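Local structure of aldo-keto reductase 1 (Coptotermes gestroi, 5KET) at residues A[36-41]-A[61-66]; A[142-147]-A[326-331]; A[320-325]-A[333-338]. The protein binds NADP and probably works as an oxidoreductase of the aldo-keto reductase family, with the cofactor held by a TIM-barrel fold. One frame throughout, in Å; residues are numbered along the deposited sequence.

In the fold
Contact 1 packs two outer helices of the barrel, whereas contacts 2 and 3 belong largely to the C-terminal segment. Contacts 1 and 3 lie on opposite sides of the chain's centre, their own centres about 30 Å apart; contact 2 is about 33 Å from contact 1, centre to centre. Contacts 2 and 3 have centres only about 11 Å apart and touch where Leu-328 of helix 326-329 packs against Met-322 and His-334. Measured from nearest side chains to bound NADP, the distance is about 4 Å for Phe-320 in contact 3, about 8 Å for Ile-64 in contact 1 and about 11 Å for Leu-328 in contact 2.

Contact 1 of 3, residues A[36-41]-A[61-66]; sequences EVTAAI and EAAIGK
Val-37, Thr-38 and Ile-41 pack against Ala-63 and Ile-64 in an apolar helix-helix contact between helices 34-47 and 61-73 on the outside of the TIM barrel. Helix 34-47 follows strand 27-28 and helix 61-73 follows strand 51-53, the neighbouring parallel strand, and their direction bears this out: the axes of the two six-residue segments run the same general way, crossing at -37° with a closest approach of 8.4 Å. The register is set at Thr-38 and Ala-63, whose CA atoms lie 5.7 Å apart. Such closeness suits the small Ala-63, whose CB is touched by two branches: CG1 of Val-37 at 3.4 Å and the methyl CG2 of Thr-38 at 3.5 Å. Val-37 divides its work between its methyls. CG1 sits between the backbone N and carbonyl carbon (chi1 69°) and meets Ala-63, while Val-37 CG2 reaches Ile-64 CG1 at 3.9 Å, the two side chains crossing at about a right angle. One turn further along, Ile-41 presents the end of its chain, CD1, to the fork of Ile-64, lying 3.4 Å from CG1 and 3.5 Å from CG2 of that residue. Both isoleucines also touch Ile-52 of strand 51-53, so the interface continues inward onto the barrel wall. Ile-64 further touches Thr-29, an NADP-binding residue, and Glu-36 hydrogen-bonds through OE1 to Thr-284, another one. No hydrogen bond crosses between the segments, and even Thr-38 contributes its methyl; the contact therefore rests on the fit of branched side chains against Ala-63 and Ile-64, not on polar pairing.

Contact 2 of 3, residues A[142-147]-A[326-331]; sequences FLIDTS and KGLREH
Ile-144 and Gly-327 bring their CA atoms to 6.9 Å, and Thr-146 and His-331 to 6.0 Å, so a short, weakly bonded strand runs beside helix 326-329 and the turn after it. Ile-144 carries the apolar part: its CD1 end meets the helix backbone at Gly-327 and Leu-328, and also lies 3.6 Å from Leu-328 CB. The other branch, Ile-144 CG2, comes to the edge of the ring in its plane, 3.8 Å from His-331 ND1. With CG anti to its backbone N (chi1 173°), His-331 also sets the imidazole edge at CE1 and ND1 beside Asp-145 O; the angle at ND1 is too poor for a hydrogen bond, and that carbonyl instead accepts one from Thr-148 OG1. Replacing His-331 by an alanine would probably open a gap beside Ile-144 CG2 and leave Asp-145 O without its ring neighbour. The carboxylate of Asp-145 has its partner outside the contact, OD1 forming a salt bridge with Arg-94 NH1. Asp-145 also bonds through its backbone to Gly-124, pairing strand 144-145 antiparallel with strand 124-125, and Phe-142 stacks on Tyr-325 at the N-cap of helix 326-329 while meeting Phe-125 edge-to-face.

Contact 3 of 3, residues A[320-325]-A[333-338]; sequences FRMDQY and EHPYDE
Met-322 meets His-334, Pro-335 and Tyr-336 where the C-terminal loop of this TIM-barrel aldo-keto reductase folds back on itself around the short helix 326-329. One hydrogen bond crosses: His-334 NE2 donates to Met-322 O at the ring's edge, with an N-H...O angle of 147°. The modelled length, 2.5 Å, is very short, which carries little weight at this resolution. CG of His-334 is anti to the backbone N (chi1 -172°), which swings the imidazole in to reach that carbonyl. The methionine chain bends at chi3 (-63°) and lays its methyl against two partners, Met-322 CE being 3.7 Å from Pro-335 CG and 3.4 Å from Tyr-336 CE1; its sulfur approaches the His-334 ring obliquely. Pro-335 in turn places CG over the centre of the Tyr-336 ring, 3.5 Å above its plane, which probably limits how far the phenol can turn.

In the next shell, Leu-328 packs on both Met-322 and His-334, while Tyr-336 makes a cation-pi contact with Arg-318 and lies beside the NADP-binding Asn-173. The Phe-320 side chain touches NADP, Trp-30 and Ala-221, and its backbone N bonds to Glu-196. Its carbonyl turns across the contact, Phe-320 O lying 3.7 Å from Tyr-336 CE1.

Contact 1 of 3, residues A[36-41]-A[61-66]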
loop_
_atom_site.group_PDB
_atom_site.type_symbol
_atom_site.label_atom_id
_atom_site.label_comp_id
_atom_site.label_asym_id
_atom_site.label_seq_id
_atom_site.Cartn_x
_atom_site.Cartn_y
_atom_site.Cartn_z
ATOM N N GLU A 36 -11.220 -14.909 5.871
ATOM C CA GLU A 36 -10.623 -15.221 4.576
ATOM C C GLU A 36 -9.112 -15.006 4.520
ATOM O O GLU A 36 -8.417 -15.746 3.814
ATOM C CB GLU A 36 -11.293 -14.383 3.485
ATOM C CG GLU A 36 -12.714 -14.810 3.191
ATOM C CD GLU A 36 -13.399 -13.895 2.196
ATOM O OE1 GLU A 36 -12.870 -12.789 1.945
ATOM O OE2 GLU A 36 -14.459 -14.289 1.661
ATOM N N VAL A 37 -8.577 -14.026 5.254
ATOM C CA VAL A 37 -7.164 -13.676 5.109
ATOM C C VAL A 37 -6.258 -14.777 5.634
ATOM O O VAL A 37 -5.096 -14.885 5.211
ATOM C CB VAL A 37 -6.868 -12.337 5.814
ATOM C CG1 VAL A 37 -6.990 -12.515 7.272
ATOM C CG2 VAL A 37 -5.462 -11.870 5.533
ATOM N N THR A 38 -6.736 -15.613 6.558
ATOM C CA THR A 38 -5.839 -16.646 7.066
ATOM C C THR A 38 -5.582 -17.712 5.998
ATOM O O THR A 38 -4.430 -18.009 5.679
ATOM C CB THR A 38 -6.370 -17.275 8.356
ATOM O OG1 THR A 38 -7.285 -18.337 8.045
ATOM C CG2 THR A 38 -7.044 -16.260 9.236
ATOM N N ALA A 39 -6.646 -18.274 5.412
ATOM C CA ALA A 39 -6.441 -19.250 4.337
ATOM C C ALA A 39 -5.749 -18.624 3.134
ATOM O O ALA A 39 -4.937 -19.284 2.473
ATOM C CB ALA A 39 -7.776 -19.864 3.920
ATOM N N ALA A 40 -6.044 -17.356 2.837
ATOM C CA ALA A 40 -5.429 -16.706 1.684
ATOM C C ALA A 40 -3.925 -16.551 1.866
ATOM O O ALA A 40 -3.170 -16.626 0.889
ATOM C CB ALA A 40 -6.084 -15.345 1.441
ATOM N N ILE A 41 -3.472 -16.345 3.103
ATOM C CA ILE A 41 -2.042 -16.221 3.363
ATOM C C ILE A 41 -1.369 -17.582 3.346
ATOM O O ILE A 41 -0.251 -17.729 2.832
ATOM C CB ILE A 41 -1.816 -15.484 4.694
ATOM C CG1 ILE A 41 -2.107 -14.000 4.501
ATOM C CG2 ILE A 41 -0.401 -15.696 5.198
ATOM C CD1 ILE A 41 -1.641 -13.162 5.624
ATOM N N GLU A 61 -4.786 -7.987 11.019
ATOM C CA GLU A 61 -3.423 -8.262 11.464
ATOM C C GLU A 61 -3.364 -9.475 12.382
ATOM O O GLU A 61 -2.445 -10.293 12.282
ATOM C CB GLU A 61 -2.845 -7.054 12.190
ATOM C CG GLU A 61 -3.123 -5.709 11.563
ATOM C CD GLU A 61 -2.560 -4.572 12.418
ATOM O OE1 GLU A 61 -3.200 -4.233 13.442
ATOM O OE2 GLU A 61 -1.481 -4.026 12.073
ATOM N N ALA A 62 -4.323 -9.585 13.306
ATOM C CA ALA A 62 -4.341 -10.719 14.225
ATOM C C ALA A 62 -4.428 -12.035 13.467
ATOM O O ALA A 62 -3.758 -13.014 13.820
ATOM C CB ALA A 62 -5.509 -10.581 15.199
ATOM N N ALA A 63 -5.252 -12.074 12.419
ATOM C CA ALA A 63 -5.388 -13.292 11.632
ATOM C C ALA A 63 -4.096 -13.628 10.908
ATOM O O ALA A 63 -3.706 -14.800 10.825
ATOM C CB ALA A 63 -6.524 -13.135 10.629
ATOM N N ILE A 64 -3.443 -12.613 10.343
ATOM C CA ILE A 64 -2.155 -12.822 9.693
ATOM C C ILE A 64 -1.163 -13.412 10.686
ATOM O O ILE A 64 -0.483 -14.405 10.396
ATOM C CB ILE A 64 -1.652 -11.500 9.083
ATOM C CG1 ILE A 64 -2.676 -10.979 8.067
ATOM C CG2 ILE A 64 -0.273 -11.668 8.465
ATOM C CD1 ILE A 64 -2.210 -9.808 7.252
ATOM N N GLY A 65 -1.097 -12.832 11.888
ATOM C CA GLY A 65 -0.237 -13.382 12.926
ATOM C C GLY A 65 -0.478 -14.859 13.181
ATOM O O GLY A 65 0.469 -15.644 13.278
ATOM N N LYS A 66 -1.748 -15.258 13.291
ATOM C CA LYS A 66 -2.064 -16.669 13.505
ATOM C C LYS A 66 -1.443 -17.532 12.418
ATOM O O LYS A 66 -0.766 -18.525 12.707
ATOM C CB LYS A 66 -3.578 -16.872 13.549
ATOM C CG LYS A 66 -4.263 -16.175 14.708
#

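Contact 2 of 3, residues A[142-147]-A[326-331]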
loop_
_atom_site.group_PDB
_atom_site.type_symbol
_atom_site.label_atom_id
_atom_site.label_comp_id
_atom_site.label_asym_id
_atom_site.label_seq_id
_atom_site.Cartn_x
_atom_site.Cartn_y
_atom_site.Cartn_z
ATOM N N PHE A 142 -17.308 14.398 11.388
ATOM C CA PHE A 142 -16.147 13.529 11.236
ATOM C C PHE A 142 -14.929 14.200 11.861
ATOM O O PHE A 142 -14.473 15.244 11.383
ATOM C CB PHE A 142 -15.900 13.217 9.766
ATOM C CG PHE A 142 -14.748 12.304 9.547
ATOM C CD1 PHE A 142 -14.767 11.028 10.075
ATOM C CD2 PHE A 142 -13.644 12.716 8.826
ATOM C CE1 PHE A 142 -13.709 10.179 9.889
ATOM C CE2 PHE A 142 -12.583 11.870 8.636
ATOM C CZ PHE A 142 -12.614 10.600 9.167
ATOM N N LEU A 143 -14.397 13.589 12.923
ATOM C CA LEU A 143 -13.318 14.176 13.716
ATOM C C LEU A 143 -11.994 14.110 12.965
ATOM O O LEU A 143 -11.368 13.049 12.890
ATOM C CB LEU A 143 -13.206 13.441 15.047
ATOM C CG LEU A 143 -13.868 14.072 16.263
ATOM C CD1 LEU A 143 -15.271 14.523 15.931
ATOM C CD2 LEU A 143 -13.886 13.065 17.399
ATOM N N ILE A 144 -11.544 15.244 12.443
ATOM C CA ILE A 144 -10.267 15.347 11.748
ATOM C C ILE A 144 -9.302 16.146 12.609
ATOM O O ILE A 144 -9.697 17.116 13.268
ATOM C CB ILE A 144 -10.446 15.998 10.365
ATOM C CG1 ILE A 144 -11.277 15.075 9.497
ATOM C CG2 ILE A 144 -9.114 16.258 9.701
ATOM C CD1 ILE A 144 -11.182 15.371 8.064
ATOM N N ASP A 145 -8.038 15.731 12.616
ATOM C CA ASP A 145 -7.002 16.467 13.332
ATOM C C ASP A 145 -6.365 17.447 12.353
ATOM O O ASP A 145 -5.501 17.084 11.557
ATOM C CB ASP A 145 -5.973 15.523 13.940
ATOM C CG ASP A 145 -4.993 16.243 14.839
ATOM O OD1 ASP A 145 -4.251 15.560 15.575
ATOM O OD2 ASP A 145 -4.977 17.494 14.827
ATOM N N THR A 146 -6.805 18.701 12.435
ATOM C CA THR A 146 -6.237 19.818 11.700
ATOM C C THR A 146 -4.752 20.029 11.995
ATOM O O THR A 146 -4.075 20.725 11.228
ATOM C CB THR A 146 -7.005 21.074 12.076
ATOM O OG1 THR A 146 -6.514 21.548 13.355
ATOM C CG2 THR A 146 -8.475 20.742 12.239
ATOM N N SER A 147 -4.224 19.461 13.082
ATOM C CA SER A 147 -2.909 19.808 13.606
ATOM C C SER A 147 -1.840 18.798 13.219
ATOM O O SER A 147 -0.807 18.712 13.887
ATOM C CB SER A 147 -2.973 19.938 15.126
ATOM O OG SER A 147 -3.287 18.692 15.721
ATOM N N LYS A 326 -15.798 17.469 3.581
ATOM C CA LYS A 326 -15.223 18.804 3.446
ATOM C C LYS A 326 -13.920 18.923 4.222
ATOM O O LYS A 326 -12.879 19.283 3.655
ATOM C CB LYS A 326 -16.224 19.862 3.916
ATOM N N GLY A 327 -13.955 18.621 5.524
ATOM C CA GLY A 327 -12.784 18.839 6.355
ATOM C C GLY A 327 -11.598 18.006 5.925
ATOM O O GLY A 327 -10.450 18.365 6.192
ATOM N N LEU A 328 -11.845 16.895 5.237
ATOM C CA LEU A 328 -10.704 16.113 4.786
ATOM C C LEU A 328 -10.026 16.753 3.589
ATOM O O LEU A 328 -8.792 16.802 3.539
ATOM C CB LEU A 328 -11.140 14.681 4.489
ATOM C CG LEU A 328 -10.023 13.672 4.202
ATOM C CD1 LEU A 328 -10.521 12.269 4.484
ATOM C CD2 LEU A 328 -9.545 13.810 2.781
ATOM N N ARG A 329 -10.796 17.226 2.606
ATOM C CA ARG A 329 -10.168 17.946 1.505
ATOM C C ARG A 329 -9.486 19.217 1.998
ATOM O O ARG A 329 -8.406 19.581 1.516
ATOM C CB ARG A 329 -11.195 18.286 0.430
ATOM C CG ARG A 329 -12.440 17.466 0.459
ATOM C CD ARG A 329 -13.303 17.734 -0.769
ATOM N NE ARG A 329 -13.989 19.036 -0.716
ATOM C CZ ARG A 329 -15.216 19.221 -0.239
ATOM N NH1 ARG A 329 -15.897 18.194 0.249
ATOM N NH2 ARG A 329 -15.768 20.415 -0.223
ATOM N N GLU A 330 -10.088 19.887 2.972
ATOM C CA GLU A 330 -9.561 21.150 3.463
ATOM C C GLU A 330 -8.441 20.970 4.482
ATOM O O GLU A 330 -7.961 21.975 5.020
ATOM C CB GLU A 330 -10.689 21.984 4.080
ATOM C CG GLU A 330 -11.708 22.496 3.090
ATOM C CD GLU A 330 -12.880 23.173 3.780
ATOM O OE1 GLU A 330 -13.240 22.738 4.898
ATOM O OE2 GLU A 330 -13.435 24.142 3.214
ATOM N N HIS A 331 -8.027 19.735 4.770
ATOM C CA HIS A 331 -6.969 19.550 5.736
ATOM C C HIS A 331 -5.639 20.033 5.136
ATOM O O HIS A 331 -5.362 19.795 3.966
ATOM C CB HIS A 331 -6.860 18.086 6.165
ATOM C CG HIS A 331 -5.678 17.776 7.031
ATOM N ND1 HIS A 331 -5.782 17.279 8.297
ATOM C CD2 HIS A 331 -4.356 17.858 6.792
ATOM C CE1 HIS A 331 -4.575 17.096 8.807
ATOM N NE2 HIS A 331 -3.686 17.449 7.912
#

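Contact 3 of 3, residues A[320-325]-A[333-338]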
loop_
_atom_site.group_PDB
_atom_site.type_symbol
_atom_site.label_atom_id
_atom_site.label_comp_id
_atom_site.label_asym_id
_atom_site.label_seq_id
_atom_site.Cartn_x
_atom_site.Cartn_y
_atom_site.Cartn_z
ATOM N N PHE A 320 -8.895 5.949 -5.677
ATOM C CA PHE A 320 -8.679 6.147 -4.245
ATOM C C PHE A 320 -8.439 7.633 -3.987
ATOM O O PHE A 320 -7.351 8.079 -3.615
ATOM C CB PHE A 320 -7.527 5.285 -3.752
ATOM C CG PHE A 320 -7.813 3.814 -3.798
ATOM C CD1 PHE A 320 -7.774 3.116 -5.002
ATOM C CD2 PHE A 320 -8.131 3.128 -2.637
ATOM C CE1 PHE A 320 -8.047 1.762 -5.038
ATOM C CE2 PHE A 320 -8.398 1.786 -2.666
ATOM C CZ PHE A 320 -8.354 1.095 -3.867
ATOM N N ARG A 321 -9.491 8.409 -4.233
ATOM C CA ARG A 321 -9.446 9.825 -3.934
ATOM C C ARG A 321 -9.644 10.043 -2.442
ATOM O O ARG A 321 -9.991 9.129 -1.689
ATOM C CB ARG A 321 -10.512 10.588 -4.722
ATOM C CG ARG A 321 -10.629 10.178 -6.170
ATOM C CD ARG A 321 -11.448 11.181 -6.967
ATOM N NE ARG A 321 -10.617 12.257 -7.506
ATOM C CZ ARG A 321 -9.967 12.194 -8.669
ATOM N NH1 ARG A 321 -10.044 11.098 -9.425
ATOM N NH2 ARG A 321 -9.233 13.226 -9.077
ATOM N N MET A 322 -9.422 11.283 -2.020
ATOM C CA MET A 322 -9.544 11.683 -0.625
ATOM C C MET A 322 -10.390 12.956 -0.592
ATOM O O MET A 322 -9.903 14.047 -0.287
ATOM C CB MET A 322 -8.166 11.891 0.004
ATOM C CG MET A 322 -8.019 11.337 1.405
ATOM S SD MET A 322 -6.370 11.635 2.073
ATOM C CE MET A 322 -5.390 10.691 0.920
ATOM N N ASP A 323 -11.671 12.811 -0.938
ATOM C CA ASP A 323 -12.563 13.960 -0.977
ATOM C C ASP A 323 -13.937 13.628 -0.411
ATOM O O ASP A 323 -14.918 14.287 -0.777
ATOM C CB ASP A 323 -12.712 14.486 -2.406
ATOM C CG ASP A 323 -13.129 13.399 -3.395
ATOM O OD1 ASP A 323 -13.466 12.273 -2.959
ATOM O OD2 ASP A 323 -13.121 13.675 -4.615
ATOM N N GLN A 324 -14.032 12.625 0.465
ATOM C CA GLN A 324 -15.333 12.212 0.983
ATOM C C GLN A 324 -16.000 13.324 1.787
ATOM O O GLN A 324 -17.209 13.554 1.656
ATOM C CB GLN A 324 -15.178 10.947 1.828
ATOM N N TYR A 325 -15.239 14.028 2.622
ATOM C CA TYR A 325 -15.790 15.057 3.490
ATOM C C TYR A 325 -15.090 16.386 3.254
ATOM O O TYR A 325 -13.944 16.435 2.810
ATOM C CB TYR A 325 -15.659 14.676 4.970
ATOM C CG TYR A 325 -16.329 13.378 5.326
ATOM C CD1 TYR A 325 -17.712 13.285 5.388
ATOM C CD2 TYR A 325 -15.579 12.244 5.611
ATOM C CE1 TYR A 325 -18.333 12.096 5.717
ATOM C CE2 TYR A 325 -16.190 11.051 5.945
ATOM C CZ TYR A 325 -17.565 10.983 5.995
ATOM O OH TYR A 325 -18.175 9.796 6.326
ATOM N N GLU A 333 -2.708 19.100 4.952
ATOM C CA GLU A 333 -1.852 18.098 4.337
ATOM C C GLU A 333 -2.659 17.164 3.444
ATOM O O GLU A 333 -2.547 15.936 3.547
ATOM C CB GLU A 333 -1.106 17.301 5.406
ATOM C CG GLU A 333 -0.188 18.143 6.282
ATOM C CD GLU A 333 0.985 18.747 5.513
ATOM O OE1 GLU A 333 1.241 18.324 4.361
ATOM O OE2 GLU A 333 1.656 19.646 6.069
ATOM N N HIS A 334 -3.476 17.730 2.594
ATOM C CA HIS A 334 -4.169 16.926 1.606
ATOM C C HIS A 334 -3.273 16.739 0.388
ATOM O O HIS A 334 -2.785 17.728 -0.177
ATOM C CB HIS A 334 -5.482 17.577 1.199
ATOM C CG HIS A 334 -6.335 16.705 0.337
ATOM N ND1 HIS A 334 -6.296 16.752 -1.041
ATOM C CD2 HIS A 334 -7.231 15.742 0.657
ATOM C CE1 HIS A 334 -7.144 15.867 -1.533
ATOM N NE2 HIS A 334 -7.723 15.240 -0.523
ATOM N N PRO A 335 -3.035 15.499 -0.044
ATOM C CA PRO A 335 -1.960 15.256 -1.017
ATOM C C PRO A 335 -2.342 15.450 -2.474
ATOM O O PRO A 335 -1.436 15.619 -3.305
ATOM C CB PRO A 335 -1.580 13.797 -0.750
ATOM C CG PRO A 335 -2.868 13.178 -0.272
ATOM C CD PRO A 335 -3.597 14.246 0.496
ATOM N N TYR A 336 -3.625 15.437 -2.825
ATOM C CA TYR A 336 -4.025 15.334 -4.220
ATOM C C TYR A 336 -4.474 16.656 -4.823
ATOM O O TYR A 336 -5.033 16.662 -5.922
ATOM C CB TYR A 336 -5.120 14.281 -4.374
ATOM C CG TYR A 336 -4.771 12.952 -3.736
ATOM C CD1 TYR A 336 -5.737 12.208 -3.078
ATOM C CD2 TYR A 336 -3.474 12.454 -3.770
ATOM C CE1 TYR A 336 -5.434 11.008 -2.492
ATOM C CE2 TYR A 336 -3.159 11.254 -3.175
ATOM C CZ TYR A 336 -4.146 10.533 -2.539
ATOM O OH TYR A 336 -3.850 9.328 -1.944
ATOM N N ASP A 337 -4.243 17.776 -4.144
ATOM C CA ASP A 337 -4.393 19.060 -4.820
ATOM C C ASP A 337 -3.183 19.353 -5.698
ATOM O O ASP A 337 -3.326 19.906 -6.794
ATOM C CB ASP A 337 -4.599 20.179 -3.803
ATOM C CG ASP A 337 -5.868 20.006 -3.002
ATOM O OD1 ASP A 337 -6.798 19.340 -3.508
ATOM O OD2 ASP A 337 -5.931 20.536 -1.866
ATOM N N GLU A 338 -1.990 18.987 -5.235
ATOM C CA GLU A 338 -0.790 19.147 -6.034
ATOM C C GLU A 338 -0.839 18.236 -7.262
ATOM O O GLU A 338 -1.481 17.179 -7.237
ATOM C CB GLU A 338 0.448 18.825 -5.196
ATOM C CG GLU A 338 0.719 19.817 -4.075
ATOM C CD GLU A 338 1.591 20.974 -4.526
ATOM O OE1 GLU A 338 2.542 20.715 -5.302
ATOM O OE2 GLU A 338 1.317 22.129 -4.111
#